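Local coordinates for protein glycerol dehydratase (Clostridium butyricum, PDB 1R9D) that probably catalyses the dehydration of glycerol without coenzyme B12, by glycyl-radical chemistry, as a lyase of the pyruvate formate lyase-like family, at residues A18-A23 against E79-Q84; D99-R104 against N322-E327; G334-Y339 against F768-K773. All blocks are in the same frame, centred on the assembly; numbering follows the deposited sequence.

How the contacts relate
The three contacts lie on the same side of the chain's centre and touch one another through loops 79-84, 322-327 and 334-339. Contacts 1 and 2, about 15 Å apart between centres, meet where Arg81 O lies 3.0 Å from Asn322 ND2, a probable hydrogen bond. Contacts 2 and 3, about 12 Å apart between centres, are joined by a probable hydrogen bond of 3.0 Å from Arg325 NH2 to Pro337 O. Contact 1 reaches contact 3, its centre about 14 Å away, by packing of Arg81 on Tyr336. Bound glycerol lies about 7 Å from the Arg325 side chain and about 10 Å from Gly334; contact 3 also brings in the chain just beyond Gly763, the predicted radical site.

Contact 1 (A18-A23 against E79-Q84); sequences AQILNA and EPRSSQ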
loop_
_atom_site.group_PDB
_atom_site.type_symbol
_atom_site.label_atom_id
_atom_site.label_comp_id
_atom_site.label_asym_id
_atom_site.label_seq_id
_atom_site.Cartn_x
_atom_site.Cartn_y
_atom_site.Cartn_z
ATOM N N ALA A 18 -7.292 -41.559 21.020
ATOM C CA ALA A 18 -8.673 -41.529 21.482
ATOM C C ALA A 18 -9.126 -40.099 21.770
ATOM O O ALA A 18 -10.299 -39.765 21.607
ATOM C CB ALA A 18 -8.823 -42.392 22.738
ATOM N N GLN A 19 -8.193 -39.256 22.202
ATOM C CA GLN A 19 -8.520 -37.866 22.501
ATOM C C GLN A 19 -8.976 -37.164 21.230
ATOM O O GLN A 19 -9.892 -36.344 21.253
ATOM C CB GLN A 19 -7.304 -37.143 23.085
ATOM C CG GLN A 19 -6.732 -37.797 24.334
ATOM C CD GLN A 19 -5.620 -36.980 24.965
ATOM O OE1 GLN A 19 -4.925 -36.223 24.282
ATOM N NE2 GLN A 19 -5.434 -37.140 26.273
ATOM N N ILE A 20 -8.333 -37.493 20.114
ATOM C CA ILE A 20 -8.692 -36.893 18.834
ATOM C C ILE A 20 -10.088 -37.339 18.380
ATOM O O ILE A 20 -10.956 -36.512 18.107
ATOM C CB ILE A 20 -7.686 -37.288 17.725
ATOM C CG1 ILE A 20 -6.265 -36.855 18.105
ATOM C CG2 ILE A 20 -8.114 -36.671 16.403
ATOM C CD1 ILE A 20 -6.053 -35.354 18.158
ATOM N N LEU A 21 -10.299 -38.650 18.306
ATOM C CA LEU A 21 -11.577 -39.195 17.855
ATOM C C LEU A 21 -12.773 -38.940 18.767
ATOM O O LEU A 21 -13.896 -38.797 18.289
ATOM C CB LEU A 21 -11.438 -40.697 17.598
ATOM C CG LEU A 21 -10.484 -41.044 16.449
ATOM C CD1 LEU A 21 -10.376 -42.546 16.304
ATOM C CD2 LEU A 21 -10.987 -40.405 15.160
ATOM N N ASN A 22 -12.548 -38.884 20.074
ATOM C CA ASN A 22 -13.654 -38.641 20.997
ATOM C C ASN A 22 -13.973 -37.158 21.141
ATOM O O ASN A 22 -14.962 -36.779 21.770
ATOM C CB ASN A 22 -13.347 -39.247 22.368
ATOM C CG ASN A 22 -13.334 -40.760 22.338
ATOM O OD1 ASN A 22 -14.158 -41.377 21.661
ATOM N ND2 ASN A 22 -12.410 -41.368 23.074
ATOM N N ALA A 23 -13.136 -36.317 20.547
ATOM C CA ALA A 23 -13.348 -34.881 20.617
ATOM C C ALA A 23 -14.611 -34.499 19.862
ATOM O O ALA A 23 -15.087 -35.242 18.998
ATOM C CB ALA A 23 -12.144 -34.142 20.028
ATOM N N GLU A 79 -10.365 -27.534 23.168
ATOM C CA GLU A 79 -10.986 -28.806 22.785
ATOM C C GLU A 79 -10.137 -29.364 21.639
ATOM O O GLU A 79 -9.725 -28.618 20.752
ATOM C CB GLU A 79 -12.420 -28.564 22.297
ATOM C CG GLU A 79 -13.172 -29.799 21.769
ATOM C CD GLU A 79 -13.585 -30.777 22.863
ATOM O OE1 GLU A 79 -13.658 -30.365 24.039
ATOM O OE2 GLU A 79 -13.857 -31.957 22.542
ATOM N N PRO A 80 -9.853 -30.677 21.641
ATOM C CA PRO A 80 -9.039 -31.203 20.541
ATOM C C PRO A 80 -9.760 -31.125 19.199
ATOM O O PRO A 80 -10.980 -30.977 19.145
ATOM C CB PRO A 80 -8.779 -32.653 20.954
ATOM C CG PRO A 80 -8.931 -32.626 22.461
ATOM C CD PRO A 80 -10.116 -31.720 22.646
ATOM N N ARG A 81 -8.995 -31.198 18.116
ATOM C CA ARG A 81 -9.572 -31.185 16.778
ATOM C C ARG A 81 -10.569 -30.053 16.542
ATOM O O ARG A 81 -11.596 -30.251 15.884
ATOM C CB ARG A 81 -10.264 -32.530 16.537
ATOM C CG ARG A 81 -10.313 -32.976 15.091
ATOM C CD ARG A 81 -11.078 -34.282 14.975
ATOM N NE ARG A 81 -11.047 -34.817 13.616
ATOM C CZ ARG A 81 -11.788 -35.840 13.207
ATOM N NH1 ARG A 81 -12.618 -36.438 14.054
ATOM N NH2 ARG A 81 -11.702 -36.265 11.952
ATOM N N SER A 82 -10.271 -28.865 17.068
ATOM C CA SER A 82 -11.167 -27.726 16.904
ATOM C C SER A 82 -10.538 -26.589 16.102
ATOM O O SER A 82 -9.408 -26.709 15.640
ATOM C CB SER A 82 -11.631 -27.233 18.273
ATOM O OG SER A 82 -12.352 -28.267 18.927
ATOM N N SER A 83 -11.271 -25.491 15.938
ATOM C CA SER A 83 -10.785 -24.367 15.138
ATOM C C SER A 83 -10.968 -22.969 15.730
ATOM O O SER A 83 -12.002 -22.660 16.326
ATOM C CB SER A 83 -11.464 -24.411 13.760
ATOM O OG SER A 83 -11.184 -23.254 12.983
ATOM N N GLN A 84 -9.952 -22.128 15.557
ATOM C CA GLN A 84 -10.019 -20.743 16.004
ATOM C C GLN A 84 -10.634 -20.002 14.818
ATOM O O GLN A 84 -10.855 -20.596 13.755
ATOM C CB GLN A 84 -8.623 -20.169 16.288
ATOM C CG GLN A 84 -7.895 -20.714 17.519
ATOM C CD GLN A 84 -8.520 -20.267 18.837
ATOM O OE1 GLN A 84 -9.265 -19.292 18.886
ATOM N NE2 GLN A 84 -8.200 -20.976 19.914
HETATM O O HOH W 1 -13.620 -35.833 16.682
#
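With CG anti to the backbone N (chi1 -151°) and the chain extended as far as NE, Arg81 runs past the end of helix 11-22, its CD 3.8 Å from Ile20 O and its guanidinium carried on toward Leu21. CG2 of Ile20 packs against Arg81 CD, the two side chains crossing at about a right angle. Glu79 bends at chi2 (72°), which brings its carboxylate back to Ala23, where OE2 stands 3.5 Å from CA. Between Arg81 and Glu79, Ala23 packs on Pro80: its CB sits 3.8 Å from Pro80 CB and 3.5 Å from Pro80 O, while the same proline CB, with CG, also borders Gln19 O. No direct hydrogen bond joins the segments. Their polar link is a water in the guanidinium plane of Arg81, which accepts from NH1 at 2.9 Å and lies within donating distance of two carbonyls, Ile20 O and Ala23 O (2.8 Å from the water). Within the loop, Ser82 OG donates to Pro80 O at 3.0 Å from above the carbonyl plane. Glu79 OE2 also takes the backbone N of Lys24, and Arg81 NH1 also donates to Gln767 OE1. The contact thus fastens the C-terminal end of helix 11-22 to the loop before helix 92-97. The carbonyls of Ile20, in the last turn, and of Ala23, just past it, lie at the probably negative end of the helix, so a buried arginine reaching them through water is probably favourable electrostatically.

Contact 2 (D99-R104 against N322-E327); sequences DRLNKR and NKVRDE
Arg100 and Glu327 form the salt bridge of this contact. NE of Arg100 donates to Glu327 OE1 at 2.8 Å, nearly straight (163°) and on the syn side of the carboxylate, while Arg100 NH2 adds a weak bond to the same oxygen. The two planes are 64° apart; this is not a flat two-pronged pairing, and both bonds go to OE1.

The second polar link is charge to backbone: Arg104 NH2 donates to Arg325 O at 2.8 Å, nearly along the C=O axis and in the guanidinium plane. A water accepts from Arg104 NH1 and from Arg325 N, each at 2.9 Å. Glu97 gives Arg104 NH2 a salt bridge and also takes the N of Glu327.

Apolar contact is slight. Leu101 CD2 reaches Val324 CG2 across the contact at 4.4 Å; within 99-104 it lies over one face of the Arg104 guanidinium, 3.4 Å above its plane, offset toward the rim.

Two arginines thus tie the loop after helix 92-97 to that before helix 329-332. Arg104 probably steadies the backbone of Arg325, whose side chain, its NH2 bonded to Pro337 O, comes within about 7 Å of bound glycerol.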
loop_
_atom_site.group_PDB
_atom_site.type_symbol
_atom_site.label_atom_id
_atom_site.label_comp_id
_atom_site.label_asym_id
_atom_site.label_seq_id
_atom_site.Cartn_x
_atom_site.Cartn_y
_atom_site.Cartn_z
ATOM N N ASP A 99 -25.921 -20.196 13.806
ATOM C CA ASP A 99 -26.919 -21.096 14.367
ATOM C C ASP A 99 -27.192 -22.415 13.655
ATOM O O ASP A 99 -28.090 -23.158 14.061
ATOM C CB ASP A 99 -28.231 -20.336 14.565
ATOM C CG ASP A 99 -28.052 -19.096 15.425
ATOM O OD1 ASP A 99 -27.343 -19.184 16.449
ATOM O OD2 ASP A 99 -28.619 -18.036 15.083
ATOM N N ARG A 100 -26.438 -22.726 12.606
ATOM C CA ARG A 100 -26.662 -23.995 11.927
ATOM C C ARG A 100 -25.400 -24.826 11.724
ATOM O O ARG A 100 -25.419 -25.832 11.018
ATOM C CB ARG A 100 -27.397 -23.785 10.594
ATOM C CG ARG A 100 -26.736 -22.872 9.579
ATOM C CD ARG A 100 -27.500 -22.948 8.258
ATOM N NE ARG A 100 -26.917 -22.127 7.202
ATOM C CZ ARG A 100 -27.073 -20.810 7.101
ATOM N NH1 ARG A 100 -27.799 -20.150 7.994
ATOM N NH2 ARG A 100 -26.505 -20.153 6.098
ATOM N N LEU A 101 -24.308 -24.413 12.362
ATOM C CA LEU A 101 -23.053 -25.150 12.264
ATOM C C LEU A 101 -23.209 -26.536 12.884
ATOM O O LEU A 101 -22.641 -27.513 12.392
ATOM C CB LEU A 101 -21.927 -24.403 12.987
ATOM C CG LEU A 101 -21.357 -23.145 12.324
ATOM C CD1 LEU A 101 -20.347 -22.493 13.259
ATOM C CD2 LEU A 101 -20.698 -23.513 11.002
ATOM N N ASN A 102 -23.987 -26.620 13.959
ATOM C CA ASN A 102 -24.190 -27.891 14.640
ATOM C C ASN A 102 -25.266 -28.748 13.992
ATOM O O ASN A 102 -25.522 -29.866 14.436
ATOM C CB ASN A 102 -24.548 -27.660 16.114
ATOM C CG ASN A 102 -25.898 -26.982 16.297
ATOM O OD1 ASN A 102 -26.412 -26.904 17.413
ATOM N ND2 ASN A 102 -26.473 -26.483 15.209
ATOM N N LYS A 103 -25.893 -28.232 12.940
ATOM C CA LYS A 103 -26.941 -28.978 12.258
ATOM C C LYS A 103 -26.464 -29.652 10.971
ATOM O O LYS A 103 -27.251 -30.278 10.266
ATOM C CB LYS A 103 -28.126 -28.053 11.966
ATOM C CG LYS A 103 -28.749 -27.489 13.234
ATOM C CD LYS A 103 -29.800 -26.441 12.940
ATOM C CE LYS A 103 -30.273 -25.785 14.233
ATOM N NZ LYS A 103 -31.224 -24.672 13.981
ATOM N N ARG A 104 -25.173 -29.526 10.674
ATOM C CA ARG A 104 -24.605 -30.139 9.475
ATOM C C ARG A 104 -24.543 -31.654 9.638
ATOM O O ARG A 104 -24.511 -32.162 10.762
ATOM C CB ARG A 104 -23.180 -29.642 9.237
ATOM C CG ARG A 104 -23.020 -28.157 9.004
ATOM C CD ARG A 104 -21.532 -27.838 8.960
ATOM N NE ARG A 104 -21.250 -26.496 8.468
ATOM C CZ ARG A 104 -20.021 -26.024 8.279
ATOM N NH1 ARG A 104 -18.971 -26.786 8.543
ATOM N NH2 ARG A 104 -19.843 -24.793 7.822
ATOM N N ASN A 322 -7.589 -28.086 13.227
ATOM C CA ASN A 322 -8.794 -28.121 12.408
ATOM C C ASN A 322 -9.083 -26.711 11.913
ATOM O O ASN A 322 -8.488 -25.745 12.399
ATOM C CB ASN A 322 -9.992 -28.657 13.197
ATOM C CG ASN A 322 -11.027 -29.331 12.303
ATOM O OD1 ASN A 322 -11.095 -29.070 11.099
ATOM N ND2 ASN A 322 -11.851 -30.192 12.896
ATOM N N LYS A 323 -10.009 -26.595 10.966
ATOM C CA LYS A 323 -10.346 -25.312 10.360
ATOM C C LYS A 323 -11.791 -25.261 9.883
ATOM O O LYS A 323 -12.170 -25.984 8.966
ATOM C CB LYS A 323 -9.401 -25.066 9.173
ATOM C CG LYS A 323 -9.760 -23.898 8.256
ATOM C CD LYS A 323 -8.770 -23.836 7.085
ATOM C CE LYS A 323 -9.055 -22.686 6.139
ATOM N NZ LYS A 323 -8.037 -22.651 5.042
ATOM N N VAL A 324 -12.601 -24.399 10.494
ATOM C CA VAL A 324 -13.995 -24.269 10.091
ATOM C C VAL A 324 -14.087 -23.415 8.818
ATOM O O VAL A 324 -13.365 -22.425 8.666
ATOM C CB VAL A 324 -14.851 -23.633 11.221
ATOM C CG1 VAL A 324 -14.396 -22.202 11.489
ATOM C CG2 VAL A 324 -16.321 -23.675 10.845
ATOM N N ARG A 325 -14.959 -23.822 7.898
ATOM C CA ARG A 325 -15.153 -23.114 6.634
ATOM C C ARG A 325 -16.646 -22.916 6.391
ATOM O O ARG A 325 -17.467 -23.632 6.965
ATOM C CB ARG A 325 -14.576 -23.928 5.465
ATOM C CG ARG A 325 -13.129 -24.367 5.625
ATOM C CD ARG A 325 -12.625 -25.028 4.338
ATOM N NE ARG A 325 -11.214 -25.410 4.407
ATOM C CZ ARG A 325 -10.747 -26.475 5.053
ATOM N NH1 ARG A 325 -11.573 -27.290 5.698
ATOM N NH2 ARG A 325 -9.445 -26.725 5.054
ATOM N N ASP A 326 -17.000 -21.961 5.531
ATOM C CA ASP A 326 -18.407 -21.715 5.232
ATOM C C ASP A 326 -19.023 -22.979 4.620
ATOM O O ASP A 326 -18.299 -23.864 4.145
ATOM C CB ASP A 326 -18.569 -20.527 4.278
ATOM C CG ASP A 326 -17.965 -20.786 2.911
ATOM O OD1 ASP A 326 -16.752 -20.538 2.731
ATOM O OD2 ASP A 326 -18.712 -21.241 2.021
ATOM N N GLU A 327 -20.350 -23.058 4.622
ATOM C CA GLU A 327 -21.040 -24.246 4.116
ATOM C C GLU A 327 -20.782 -24.644 2.671
ATOM O O GLU A 327 -20.810 -25.833 2.348
ATOM C CB GLU A 327 -22.553 -24.140 4.360
ATOM C CG GLU A 327 -23.199 -22.846 3.930
ATOM C CD GLU A 327 -24.662 -22.776 4.348
ATOM O OE1 GLU A 327 -24.976 -23.157 5.498
ATOM O OE2 GLU A 327 -25.497 -22.338 3.532
HETATM O O HOH W 2 -16.235 -26.432 7.736
#

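Contact 3 (G334-Y339 against F768-K773); sequences GGYPMY and FISLDK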
loop_
_atom_site.group_PDB
_atom_site.type_symbol
_atom_site.label_atom_id
_atom_site.label_comp_id
_atom_site.label_asym_id
_atom_site.label_seq_id
_atom_site.Cartn_x
_atom_site.Cartn_y
_atom_site.Cartn_z
ATOM N N GLY A 334 -14.199 -31.512 2.076
ATOM C CA GLY A 334 -14.894 -32.296 3.086
ATOM C C GLY A 334 -14.059 -33.205 3.965
ATOM O O GLY A 334 -13.015 -33.702 3.550
ATOM N N GLY A 335 -14.525 -33.419 5.198
ATOM C CA GLY A 335 -13.825 -34.304 6.118
ATOM C C GLY A 335 -12.798 -33.702 7.066
ATOM O O GLY A 335 -11.817 -34.366 7.406
ATOM N N TYR A 336 -13.015 -32.458 7.497
ATOM C CA TYR A 336 -12.095 -31.779 8.417
ATOM C C TYR A 336 -10.638 -31.842 7.950
ATOM O O TYR A 336 -9.741 -32.059 8.763
ATOM C CB TYR A 336 -12.151 -32.430 9.801
ATOM C CG TYR A 336 -13.501 -32.451 10.482
ATOM C CD1 TYR A 336 -14.004 -33.640 11.011
ATOM C CD2 TYR A 336 -14.238 -31.282 10.669
ATOM C CE1 TYR A 336 -15.208 -33.666 11.717
ATOM C CE2 TYR A 336 -15.449 -31.300 11.377
ATOM C CZ TYR A 336 -15.921 -32.497 11.897
ATOM O OH TYR A 336 -17.104 -32.531 12.613
ATOM N N PRO A 337 -10.376 -31.637 6.646
ATOM C CA PRO A 337 -9.004 -31.699 6.126
ATOM C C PRO A 337 -8.100 -30.475 6.305
ATOM O O PRO A 337 -8.549 -29.339 6.175
ATOM C CB PRO A 337 -9.229 -32.003 4.650
ATOM C CG PRO A 337 -10.419 -31.145 4.351
ATOM C CD PRO A 337 -11.335 -31.408 5.548
ATOM N N MET A 338 -6.824 -30.732 6.592
ATOM C CA MET A 338 -5.820 -29.675 6.735
ATOM C C MET A 338 -4.763 -29.833 5.644
ATOM O O MET A 338 -3.967 -28.923 5.403
ATOM C CB MET A 338 -5.146 -29.719 8.111
ATOM C CG MET A 338 -6.046 -29.248 9.253
ATOM S SD MET A 338 -6.890 -27.695 8.921
ATOM C CE MET A 338 -5.503 -26.543 8.775
ATOM N N TYR A 339 -4.756 -30.999 5.003
ATOM C CA TYR A 339 -3.818 -31.299 3.911
ATOM C C TYR A 339 -2.334 -31.067 4.212
ATOM O O TYR A 339 -1.621 -30.469 3.407
ATOM C CB TYR A 339 -4.190 -30.483 2.668
ATOM C CG TYR A 339 -5.648 -30.554 2.273
ATOM C CD1 TYR A 339 -6.563 -29.607 2.734
ATOM C CD2 TYR A 339 -6.117 -31.573 1.440
ATOM C CE1 TYR A 339 -7.905 -29.668 2.375
ATOM C CE2 TYR A 339 -7.459 -31.644 1.077
ATOM C CZ TYR A 339 -8.347 -30.693 1.545
ATOM O OH TYR A 339 -9.676 -30.765 1.189
ATOM N N PHE A 768 -14.127 -41.569 7.439
ATOM C CA PHE A 768 -15.310 -41.801 6.626
ATOM C C PHE A 768 -16.612 -41.198 7.159
ATOM O O PHE A 768 -17.349 -40.555 6.409
ATOM C CB PHE A 768 -15.491 -43.305 6.397
ATOM C CG PHE A 768 -16.565 -43.642 5.405
ATOM C CD1 PHE A 768 -16.380 -43.389 4.048
ATOM C CD2 PHE A 768 -17.771 -44.194 5.827
ATOM C CE1 PHE A 768 -17.383 -43.682 3.124
ATOM C CE2 PHE A 768 -18.779 -44.490 4.911
ATOM C CZ PHE A 768 -18.585 -44.233 3.557
ATOM N N ILE A 769 -16.899 -41.391 8.446
ATOM C CA ILE A 769 -18.143 -40.874 9.011
ATOM C C ILE A 769 -18.217 -39.355 9.154
ATOM O O ILE A 769 -19.265 -38.821 9.521
ATOM C CB ILE A 769 -18.463 -41.519 10.395
ATOM C CG1 ILE A 769 -17.405 -41.128 11.426
ATOM C CG2 ILE A 769 -18.539 -43.033 10.253
ATOM C CD1 ILE A 769 -17.744 -41.570 12.846
ATOM N N SER A 770 -17.122 -38.654 8.866
ATOM C CA SER A 770 -17.126 -37.194 8.968
ATOM C C SER A 770 -17.505 -36.574 7.627
ATOM O O SER A 770 -17.769 -35.374 7.538
ATOM C CB SER A 770 -15.748 -36.670 9.401
ATOM O OG SER A 770 -14.794 -36.765 8.349
ATOM N N LEU A 771 -17.542 -37.404 6.590
ATOM C CA LEU A 771 -17.871 -36.955 5.238
ATOM C C LEU A 771 -19.363 -36.895 4.949
ATOM O O LEU A 771 -20.130 -37.731 5.425
ATOM C CB LEU A 771 -17.229 -37.894 4.215
ATOM C CG LEU A 771 -15.710 -37.999 4.179
ATOM C CD1 LEU A 771 -15.307 -39.156 3.267
ATOM C CD2 LEU A 771 -15.125 -36.688 3.674
ATOM N N ASP A 772 -19.770 -35.912 4.154
ATOM C CA ASP A 772 -21.167 -35.773 3.763
ATOM C C ASP A 772 -21.509 -37.015 2.935
ATOM O O ASP A 772 -20.645 -37.564 2.248
ATOM C CB ASP A 772 -21.350 -34.504 2.928
ATOM C CG ASP A 772 -22.789 -34.274 2.517
ATOM O OD1 ASP A 772 -23.187 -34.758 1.431
ATOM O OD2 ASP A 772 -23.526 -33.613 3.285
ATOM N N LYS A 773 -22.758 -37.466 3.005
ATOM C CA LYS A 773 -23.161 -38.663 2.267
ATOM C C LYS A 773 -22.877 -38.587 0.765
ATOM O O LYS A 773 -22.575 -39.602 0.134
ATOM C CB LYS A 773 -24.649 -38.947 2.483
ATOM C CG LYS A 773 -25.104 -40.258 1.863
ATOM C CD LYS A 773 -26.609 -40.457 1.985
ATOM C CE LYS A 773 -27.047 -41.740 1.286
ATOM N NZ LYS A 773 -28.522 -41.946 1.382
HETATM O O HOH W 3 -11.637 -36.706 8.895
#
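Leu771 drives one methyl against the glycine pair Gly334-Gly335, and this is the dry, apolar part of the contact. Its CD2 stands 3.7 Å from Gly335 CA and equally close to Gly334 C, so the branch lies directly on bare backbone. Gly335 takes a positive phi (92°) and, lacking a side chain, lets Leu771 CD2 rest on its CA; the two backbones come within 4.9 Å, CA of Gly335 to CA of Leu771. Leu771 also packs against Val759 and helix 773-781.

Toward Ser770 the packing is just as close, but the polar side of the contact is carried by a water. With OG between its backbone N and carbonyl carbon (chi1 73°), Ser770 brings the hydroxyl to 3.5 Å from Gly335 CA, a packing contact. A water donates to Gly335 O at 2.8 Å and to Ser770 OG at 3.2 Å, linking the two oxygens; Ser770 OG is also bonded to Gln767 O. CB of Ser770 meets the Tyr336 ring obliquely, 3.8 Å from CE1, while the hydroxyl of that tyrosine is bonded to Ala108 O. No direct hydrogen bond crosses the contact, but Asp107 supports both sides, its carboxylate taking the N of Gly335 and of Tyr336 and its backbone pairing with Ser770.

Here a short 3-10 turn, 768-770, follows strand 765-767 and leads to Asp772, the N-cap of helix 773-781. The packing joins the loop before strand 341-344 to the C-terminal region of this pyruvate formate lyase-like fold, just after the predicted glycyl radical position, Gly763.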